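Local coordinates for protein Bd0816 (Bdellovibrio bacteriovorus HD100, PDB 5CER) that probably acts as a serine-type D-Ala-D-Ala carboxypeptidase of the peptidase S13 family, a member of the beta-lactamase clan, at residues H53-H58 with E72-P77; K98-T103 with E175-S180. The protein carries 2 engineered substitutions. All blocks are in the same frame, centred on the assembly; numbering follows the deposited sequence.

Contact 1 of 2, residues H53-H58 with E72-P77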
ATOM      1  N   HIS A  53      11.453  15.658  10.608  1.00 29.92           N
ATOM      2  CA  HIS A  53      11.588  16.756   9.641  1.00 30.59           C
ATOM      3  C   HIS A  53      11.063  18.050  10.279  1.00 29.56           C
ATOM      4  O   HIS A  53       9.876  18.161  10.575  1.00 29.86           O
ATOM      5  CB  HIS A  53      10.840  16.453   8.343  1.00 31.10           C
ATOM      6  CG  HIS A  53      11.358  15.258   7.614  1.00 34.98           C
ATOM      7  ND1 HIS A  53      12.133  15.341   6.463  1.00 37.67           N
ATOM      8  CD2 HIS A  53      11.220  13.940   7.883  1.00 33.67           C
ATOM      9  CE1 HIS A  53      12.448  14.122   6.071  1.00 35.42           C
ATOM     10  NE2 HIS A  53      11.896  13.258   6.909  1.00 33.78           N
ATOM     11  N   LYS A  54      11.969  18.985  10.536  1.00 30.46           N
ATOM     12  CA  LYS A  54      11.714  20.213  11.299  1.00 31.28           C
ATOM     13  C   LYS A  54      11.611  21.366  10.356  1.00 30.86           C
ATOM     14  O   LYS A  54      12.632  22.020  10.036  1.00 31.89           O
ATOM     15  CB  LYS A  54      12.848  20.489  12.316  1.00 34.08           C
ATOM     16  CG  LYS A  54      12.918  19.482  13.450  1.00 36.86           C
ATOM     17  CD  LYS A  54      14.116  19.677  14.371  1.00 40.95           C
ATOM     18  CE  LYS A  54      14.722  18.341  14.826  1.00 44.72           C
ATOM     19  NZ  LYS A  54      15.069  17.372  13.707  1.00 46.52           N
ATOM     20  N   THR A  55      10.382  21.638   9.919  1.00 28.39           N
ATOM     21  CA  THR A  55      10.099  22.747   9.060  1.00 27.12           C
ATOM     22  C   THR A  55       9.996  24.022   9.913  1.00 29.48           C
ATOM     23  O   THR A  55       9.236  24.092  10.886  1.00 29.30           O
ATOM     24  CB  THR A  55       8.847  22.461   8.228  1.00 26.20           C
ATOM     25  OG1 THR A  55       8.918  21.150   7.624  1.00 24.04           O
ATOM     26  CG2 THR A  55       8.697  23.469   7.121  1.00 27.12           C
ATOM     27  N   VAL A  56      10.754  25.055   9.546  1.00 30.62           N
ATOM     28  CA  VAL A  56      10.790  26.306  10.323  1.00 32.05           C
ATOM     29  C   VAL A  56       9.978  27.417   9.608  1.00 32.03           C
ATOM     30  O   VAL A  56      10.105  27.636   8.407  1.00 31.48           O
ATOM     31  CB  VAL A  56      12.226  26.777  10.618  1.00 32.99           C
ATOM     32  CG1 VAL A  56      12.213  27.970  11.557  1.00 33.56           C
ATOM     33  CG2 VAL A  56      13.036  25.656  11.234  1.00 33.17           C
ATOM     34  N   LEU A  57       9.123  28.077  10.389  1.00 32.54           N
ATOM     35  CA  LEU A  57       8.185  29.065   9.905  1.00 32.55           C
ATOM     36  C   LEU A  57       8.602  30.387  10.555  1.00 34.37           C
ATOM     37  O   LEU A  57       8.635  30.506  11.779  1.00 37.37           O
ATOM     38  CB  LEU A  57       6.760  28.681  10.313  1.00 31.46           C
ATOM     39  CG  LEU A  57       6.307  27.265   9.965  1.00 30.12           C
ATOM     40  CD1 LEU A  57       5.049  26.906  10.693  1.00 29.97           C
ATOM     41  CD2 LEU A  57       6.102  27.100   8.473  1.00 30.86           C
ATOM     42  N   HIS A  58       8.906  31.370   9.718  1.00 35.10           N
ATOM     43  CA  HIS A  58       9.443  32.683  10.089  1.00 35.04           C
ATOM     44  C   HIS A  58       8.319  33.705   9.874  1.00 35.02           C
ATOM     45  O   HIS A  58       7.971  34.022   8.747  1.00 35.05           O
ATOM     46  CB  HIS A  58      10.670  32.983   9.212  1.00 35.06           C
ATOM     47  CG  HIS A  58      11.826  32.092   9.510  1.00 34.57           C
ATOM     48  ND1 HIS A  58      12.660  32.294  10.589  1.00 35.19           N
ATOM     49  CD2 HIS A  58      12.263  30.968   8.902  1.00 33.94           C
ATOM     50  CE1 HIS A  58      13.571  31.341  10.621  1.00 34.88           C
ATOM     51  NE2 HIS A  58      13.348  30.520   9.611  1.00 34.26           N
ATOM     52  N   GLU A  72      11.114  27.906   5.839  1.00 34.60           N
ATOM     53  CA  GLU A  72      12.403  27.262   5.689  1.00 34.83           C
ATOM     54  C   GLU A  72      12.128  25.761   5.746  1.00 32.38           C
ATOM     55  O   GLU A  72      11.778  25.235   6.780  1.00 31.96           O
ATOM     56  CB  GLU A  72      13.350  27.691   6.788  1.00 34.81           C
ATOM     57  CG  GLU A  72      14.737  27.086   6.711  1.00 35.99           C
ATOM     58  CD  GLU A  72      15.571  27.380   7.932  1.00 37.01           C
ATOM     59  OE1 GLU A  72      15.154  28.203   8.742  1.00 39.04           O
ATOM     60  OE2 GLU A  72      16.655  26.789   8.090  1.00 39.23           O
ATOM     61  N   GLY A  73      12.362  25.075   4.633  1.00 32.99           N
ATOM     62  CA  GLY A  73      11.943  23.661   4.451  1.00 32.74           C
ATOM     63  C   GLY A  73      12.902  22.643   5.036  1.00 31.96           C
ATOM     64  O   GLY A  73      14.085  22.935   5.198  1.00 34.41           O
ATOM     65  N   SER A  74      12.368  21.492   5.410  1.00 30.29           N
ATOM     66  CA  SER A  74      13.153  20.359   5.893  1.00 29.62           C
ATOM     67  C   SER A  74      13.106  19.185   4.893  1.00 29.74           C
ATOM     68  O   SER A  74      13.458  18.088   5.230  1.00 28.28           O
ATOM     69  CB  SER A  74      12.554  19.902   7.205  1.00 29.36           C
ATOM     70  OG  SER A  74      11.177  19.518   7.038  1.00 30.39           O
ATOM     71  N   ARG A  75      12.627  19.439   3.674  1.00 30.44           N
ATOM     72  CA  ARG A  75      12.348  18.421   2.665  1.00 31.21           C
ATOM     73  C   ARG A  75      11.356  17.314   3.131  1.00 29.86           C
ATOM     74  O   ARG A  75      11.407  16.187   2.645  1.00 27.38           O
ATOM     75  CB  ARG A  75      13.653  17.798   2.120  1.00 31.01           C
ATOM     76  CG  ARG A  75      14.705  18.812   1.693  1.00 32.44           C
ATOM     77  CD  ARG A  75      15.782  18.175   0.809  1.00 33.13           C
ATOM     78  NE  ARG A  75      15.225  17.634  -0.432  1.00 32.44           N
ATOM     79  CZ  ARG A  75      14.930  18.326  -1.513  1.00 33.60           C
ATOM     80  NH1 ARG A  75      15.169  19.623  -1.586  1.00 37.97           N
ATOM     81  NH2 ARG A  75      14.396  17.717  -2.537  1.00 33.84           N
ATOM     82  N   ASP A  76      10.459  17.678   4.021  1.00 30.04           N
ATOM     83  CA  ASP A  76       9.492  16.746   4.565  1.00 31.17           C
ATOM     84  C   ASP A  76       8.706  15.990   3.451  1.00 29.97           C
ATOM     85  O   ASP A  76       7.992  16.605   2.648  1.00 28.45           O
ATOM     86  CB  ASP A  76       8.538  17.502   5.497  1.00 32.88           C
ATOM     87  CG  ASP A  76       7.610  16.570   6.291  1.00 33.86           C
ATOM     88  OD1 ASP A  76       7.300  15.465   5.814  1.00 31.04           O
ATOM     89  OD2 ASP A  76       7.185  16.974   7.402  1.00 33.82           O
ATOM     90  N   PRO A  77       8.851  14.658   3.401  1.00 28.71           N
ATOM     91  CA  PRO A  77       8.306  13.926   2.281  1.00 27.86           C
ATOM     92  C   PRO A  77       6.848  13.531   2.444  1.00 28.14           C
ATOM     93  O   PRO A  77       6.324  12.816   1.569  1.00 29.88           O
ATOM     94  CB  PRO A  77       9.196  12.673   2.244  1.00 29.05           C
ATOM     95  CG  PRO A  77       9.512  12.449   3.679  1.00 29.37           C
ATOM     96  CD  PRO A  77       9.778  13.832   4.193  1.00 28.85           C
TER
HETATM   97  O   HOH W   1       9.464  21.235   4.729  1.00 22.80           O
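Val56 and Glu72 form an antiparallel hydrogen-bonded pair, Val56 N to Glu72 O at 3.0 Å and Glu72 N to Val56 O at 2.8 Å, where residues 72-77 leave strand 67-72 for the loop before helix 81-93. On the same face as the Val56 side chain, the extended Glu72 side chain runs alongside it, and its carboxylate meets the imidazole of His58: NE2 donates to OE1 over 3.1 Å, nearly straight at 171°, with the two planes only 14° apart. Beyond the pair, Thr55 OG1 and Ser74 OG share a hydrogen bond of 2.8 Å. A water accepts from Ser74 N and is also bonded to Thr55 OG1. His53 uses its ring twice. Its ND1 donates to Ser74 O at 3.3 Å; the oxygen lies near the imidazole plane, while ND1 stands out of the Ser74 carbonyl plane. Pro77 CD lies 3.5 Å from the ring centroid in a CH-pi contact over one face. With chi1 at -63°, CG stands beside the backbone N of His53, which carries the ring to the Ser74-Pro77 turn. Side-chain and water-mediated bonds thus hold loop 73-77 against the incoming strand. The nearly coplanar His58-Glu72 bond probably limits rotation of both groups, and the carboxylate would probably favour a protonated imidazole.

Contact 2 of 2, residues K98-T103 with E175-S180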
ATOM      1  N   LYS A  98      -4.231  35.319   8.666  1.00 40.57           N
ATOM      2  CA  LYS A  98      -3.974  36.019   7.401  1.00 42.53           C
ATOM      3  C   LYS A  98      -2.489  36.150   7.157  1.00 40.26           C
ATOM      4  O   LYS A  98      -1.773  36.625   8.032  1.00 38.90           O
ATOM      5  CB  LYS A  98      -4.609  37.427   7.461  1.00 46.04           C
ATOM      6  CG  LYS A  98      -6.124  37.416   7.352  1.00 48.99           C
ATOM      7  CD  LYS A  98      -6.734  38.817   7.224  1.00 51.98           C
ATOM      8  CE  LYS A  98      -8.180  38.787   7.615  1.00 55.55           C
ATOM      9  NZ  LYS A  98      -9.008  39.858   7.002  1.00 58.86           N
ATOM     10  N   ILE A  99      -2.044  35.717   5.983  1.00 39.19           N
ATOM     11  CA  ILE A  99      -0.672  35.878   5.564  1.00 39.42           C
ATOM     12  C   ILE A  99      -0.614  36.850   4.392  1.00 40.63           C
ATOM     13  O   ILE A  99      -1.289  36.638   3.387  1.00 39.92           O
ATOM     14  CB  ILE A  99      -0.016  34.570   5.082  1.00 38.40           C
ATOM     15  CG1 ILE A  99      -0.360  33.354   5.968  1.00 38.82           C
ATOM     16  CG2 ILE A  99       1.498  34.770   4.848  1.00 38.38           C
ATOM     17  CD1 ILE A  99       0.176  33.309   7.373  1.00 38.60           C
ATOM     18  N   GLU A 100       0.192  37.910   4.501  1.00 70.70           N
ATOM     19  CA  GLU A 100       0.421  38.815   3.354  1.00 74.11           C
ATOM     20  C   GLU A 100       1.335  38.146   2.325  1.00 71.11           C
ATOM     21  O   GLU A 100       0.856  37.686   1.295  1.00 69.70           O
ATOM     22  CB  GLU A 100       1.034  40.140   3.791  1.00 79.29           C
ATOM     23  CG  GLU A 100       0.064  41.177   4.319  1.00 85.28           C
ATOM     24  CD  GLU A 100      -1.067  41.484   3.362  1.00 87.45           C
ATOM     25  OE1 GLU A 100      -0.777  41.987   2.272  1.00 89.91           O
ATOM     26  OE2 GLU A 100      -2.243  41.281   3.738  1.00 90.27           O
ATOM     27  N   ASN A 101       2.633  38.086   2.630  1.00 69.40           N
ATOM     28  CA  ASN A 101       3.647  37.534   1.739  1.00 66.75           C
ATOM     29  C   ASN A 101       4.121  36.203   2.285  1.00 63.12           C
ATOM     30  O   ASN A 101       4.737  36.134   3.357  1.00 62.36           O
ATOM     31  CB  ASN A 101       4.871  38.445   1.644  1.00 69.37           C
ATOM     32  CG  ASN A 101       4.610  39.744   0.940  1.00 72.82           C
ATOM     33  OD1 ASN A 101       5.274  40.754   1.229  1.00 79.12           O
ATOM     34  ND2 ASN A 101       3.633  39.768   0.083  1.00 72.03           N
ATOM     35  N   LEU A 102       3.823  35.153   1.527  1.00 59.70           N
ATOM     36  CA  LEU A 102       4.250  33.828   1.846  1.00 56.27           C
ATOM     37  C   LEU A 102       5.396  33.503   0.872  1.00 55.29           C
ATOM     38  O   LEU A 102       5.185  33.328  -0.319  1.00 56.26           O
ATOM     39  CB  LEU A 102       3.071  32.859   1.723  1.00 53.69           C
ATOM     40  CG  LEU A 102       3.146  31.505   2.451  1.00 49.91           C
ATOM     41  CD1 LEU A 102       1.845  30.772   2.807  1.00 49.49           C
ATOM     42  CD2 LEU A 102       3.927  30.675   1.514  1.00 48.32           C
ATOM     43  N   THR A 103       6.600  33.407   1.399  1.00 54.52           N
ATOM     44  CA  THR A 103       7.730  32.897   0.646  1.00 51.99           C
ATOM     45  C   THR A 103       8.135  31.528   1.171  1.00 49.72           C
ATOM     46  O   THR A 103       7.718  31.123   2.262  1.00 49.47           O
ATOM     47  CB  THR A 103       8.918  33.882   0.709  1.00 54.36           C
ATOM     48  OG1 THR A 103       9.452  33.948   2.039  1.00 54.67           O
ATOM     49  CG2 THR A 103       8.484  35.263   0.297  1.00 56.07           C
ATOM     50  N   GLU A 175      -5.861  32.786   5.059  1.00 48.37           N
ATOM     51  CA  GLU A 175      -5.873  33.565   3.811  1.00 49.81           C
ATOM     52  C   GLU A 175      -4.425  33.882   3.486  1.00 48.88           C
ATOM     53  O   GLU A 175      -3.661  34.244   4.379  1.00 49.47           O
ATOM     54  CB  GLU A 175      -6.607  34.872   3.990  1.00 54.07           C
ATOM     55  CG  GLU A 175      -8.111  34.815   3.936  1.00 57.20           C
ATOM     56  CD  GLU A 175      -8.737  36.202   4.015  1.00 62.08           C
ATOM     57  OE1 GLU A 175      -8.022  37.248   3.984  1.00 65.83           O
ATOM     58  OE2 GLU A 175      -9.976  36.261   4.104  1.00 67.09           O
ATOM     59  N   VAL A 176      -4.070  33.789   2.218  1.00 47.99           N
ATOM     60  CA  VAL A 176      -2.738  34.118   1.750  1.00 48.22           C
ATOM     61  C   VAL A 176      -2.861  34.974   0.509  1.00 49.80           C
ATOM     62  O   VAL A 176      -3.446  34.583  -0.496  1.00 50.79           O
ATOM     63  CB  VAL A 176      -1.918  32.855   1.419  1.00 45.88           C
ATOM     64  CG1 VAL A 176      -0.483  33.203   1.046  1.00 45.19           C
ATOM     65  CG2 VAL A 176      -1.947  31.911   2.599  1.00 44.19           C
ATOM     66  N   ARG A 177      -2.326  36.162   0.592  1.00 51.76           N
ATOM     67  CA  ARG A 177      -2.364  37.087  -0.512  1.00 53.73           C
ATOM     68  C   ARG A 177      -1.349  36.801  -1.624  1.00 52.44           C
ATOM     69  O   ARG A 177      -1.727  36.750  -2.777  1.00 52.14           O
ATOM     70  CB  ARG A 177      -2.071  38.486   0.020  1.00 56.77           C
ATOM     71  CG  ARG A 177      -2.409  39.542  -1.001  1.00 59.88           C
ATOM     72  CD  ARG A 177      -2.561  40.929  -0.474  1.00 63.43           C
ATOM     73  NE  ARG A 177      -3.907  41.291  -0.026  1.00 65.18           N
ATOM     74  CZ  ARG A 177      -4.089  42.270   0.835  1.00 70.04           C
ATOM     75  NH1 ARG A 177      -3.037  42.975   1.227  1.00 72.73           N
ATOM     76  NH2 ARG A 177      -5.289  42.583   1.285  1.00 73.66           N
ATOM     77  N   ASN A 178      -0.066  36.737  -1.276  1.00 51.62           N
ATOM     78  CA  ASN A 178       1.002  36.558  -2.250  1.00 51.42           C
ATOM     79  C   ASN A 178       1.842  35.384  -1.867  1.00 49.15           C
ATOM     80  O   ASN A 178       2.042  35.114  -0.692  1.00 48.89           O
ATOM     81  CB  ASN A 178       1.876  37.789  -2.336  1.00 53.18           C
ATOM     82  CG  ASN A 178       1.169  38.938  -3.034  1.00 56.10           C
ATOM     83  OD1 ASN A 178       0.684  38.800  -4.143  1.00 55.71           O
ATOM     84  ND2 ASN A 178       1.095  40.083  -2.374  1.00 59.48           N
ATOM     85  N   ILE A 179       2.278  34.674  -2.881  1.00 47.98           N
ATOM     86  CA  ILE A 179       3.070  33.479  -2.728  1.00 47.50           C
ATOM     87  C   ILE A 179       4.225  33.590  -3.747  1.00 47.73           C
ATOM     88  O   ILE A 179       3.982  33.891  -4.919  1.00 48.26           O
ATOM     89  CB  ILE A 179       2.204  32.215  -3.021  1.00 46.52           C
ATOM     90  CG1 ILE A 179       1.125  32.001  -1.934  1.00 46.82           C
ATOM     91  CG2 ILE A 179       3.072  30.979  -3.172  1.00 45.42           C
ATOM     92  CD1 ILE A 179      -0.150  31.340  -2.443  1.00 46.27           C
ATOM     93  N   SER A 180       5.458  33.364  -3.299  1.00 46.95           N
ATOM     94  CA  SER A 180       6.591  33.272  -4.210  1.00 46.98           C
ATOM     95  C   SER A 180       7.777  32.559  -3.599  1.00 45.75           C
ATOM     96  O   SER A 180       7.861  32.382  -2.376  1.00 45.89           O
ATOM     97  CB  SER A 180       7.017  34.648  -4.697  1.00 49.11           C
ATOM     98  OG  SER A 180       7.355  35.461  -3.609  1.00 50.57           O
TER
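Glu100 and Arg177 meet in a salt bridge beside the corner where the 98-103 chain turns, Glu100 OE1 lying 2.7 Å from Arg177 NH1. The Glu100 side chain sets out away from 175-180, but its bend at chi2 (-54°) swings the carboxylate back beside the Arg177 chain. Their planes are 73° apart, with Glu100 OE2 over one face of the guanidinium; this is a steep approach and not a flat two-pronged pairing. The backbones run parallel, and five hydrogen bonds, from Ile99 N to Glu175 O (2.7 Å) through Ser180 N to Leu102 O (3.0 Å), continue past the corner. On the apolar face Val176 meets two neighbours, one with each methyl: CG1 touches Leu102 CB at 3.6 Å, and CG2 lies 4.0 Å from Ile99 CG1. Leu102 CG is anti to the backbone N (chi1 -160°), which brings CD1 against both valine methyls as well. The other face is polar. There Lys98 and Glu175 lie side by side, with NZ and OE1 4.1 Å apart, beyond salt-bridge range. Strand 175-181 is the outermost of its mixed sheet within the chain; strand 67-72 borders strand 98-104 on its other side, and helix 130-145 covers Leu102 and Ile179 through Leu141.

How the contacts relate
From the N terminus, the chain enters contact 1 along strand 54-61, turns back through strand 67-72 and closes after 13 intervening residues, mostly strand, as a beta-hairpin. It then passes through helix 81-93 before opening contact 2 at strand 98-104. Closing that contact takes 71 residues, including helices 130-145 and 151-163, before strand 175-181 arrives. The two closures follow in series, neither nested nor crossed. Both belong to one mixed sheet: contact 1 joins the antiparallel neighbours 54-61 and 67-72 near the end of their pairing, while contact 2 adds the parallel edge strand. Strand 67-72 bridges them, and His70 bonds Thr103 by its side chain and His58 through the backbone. The contact centres lie about 17 Å apart.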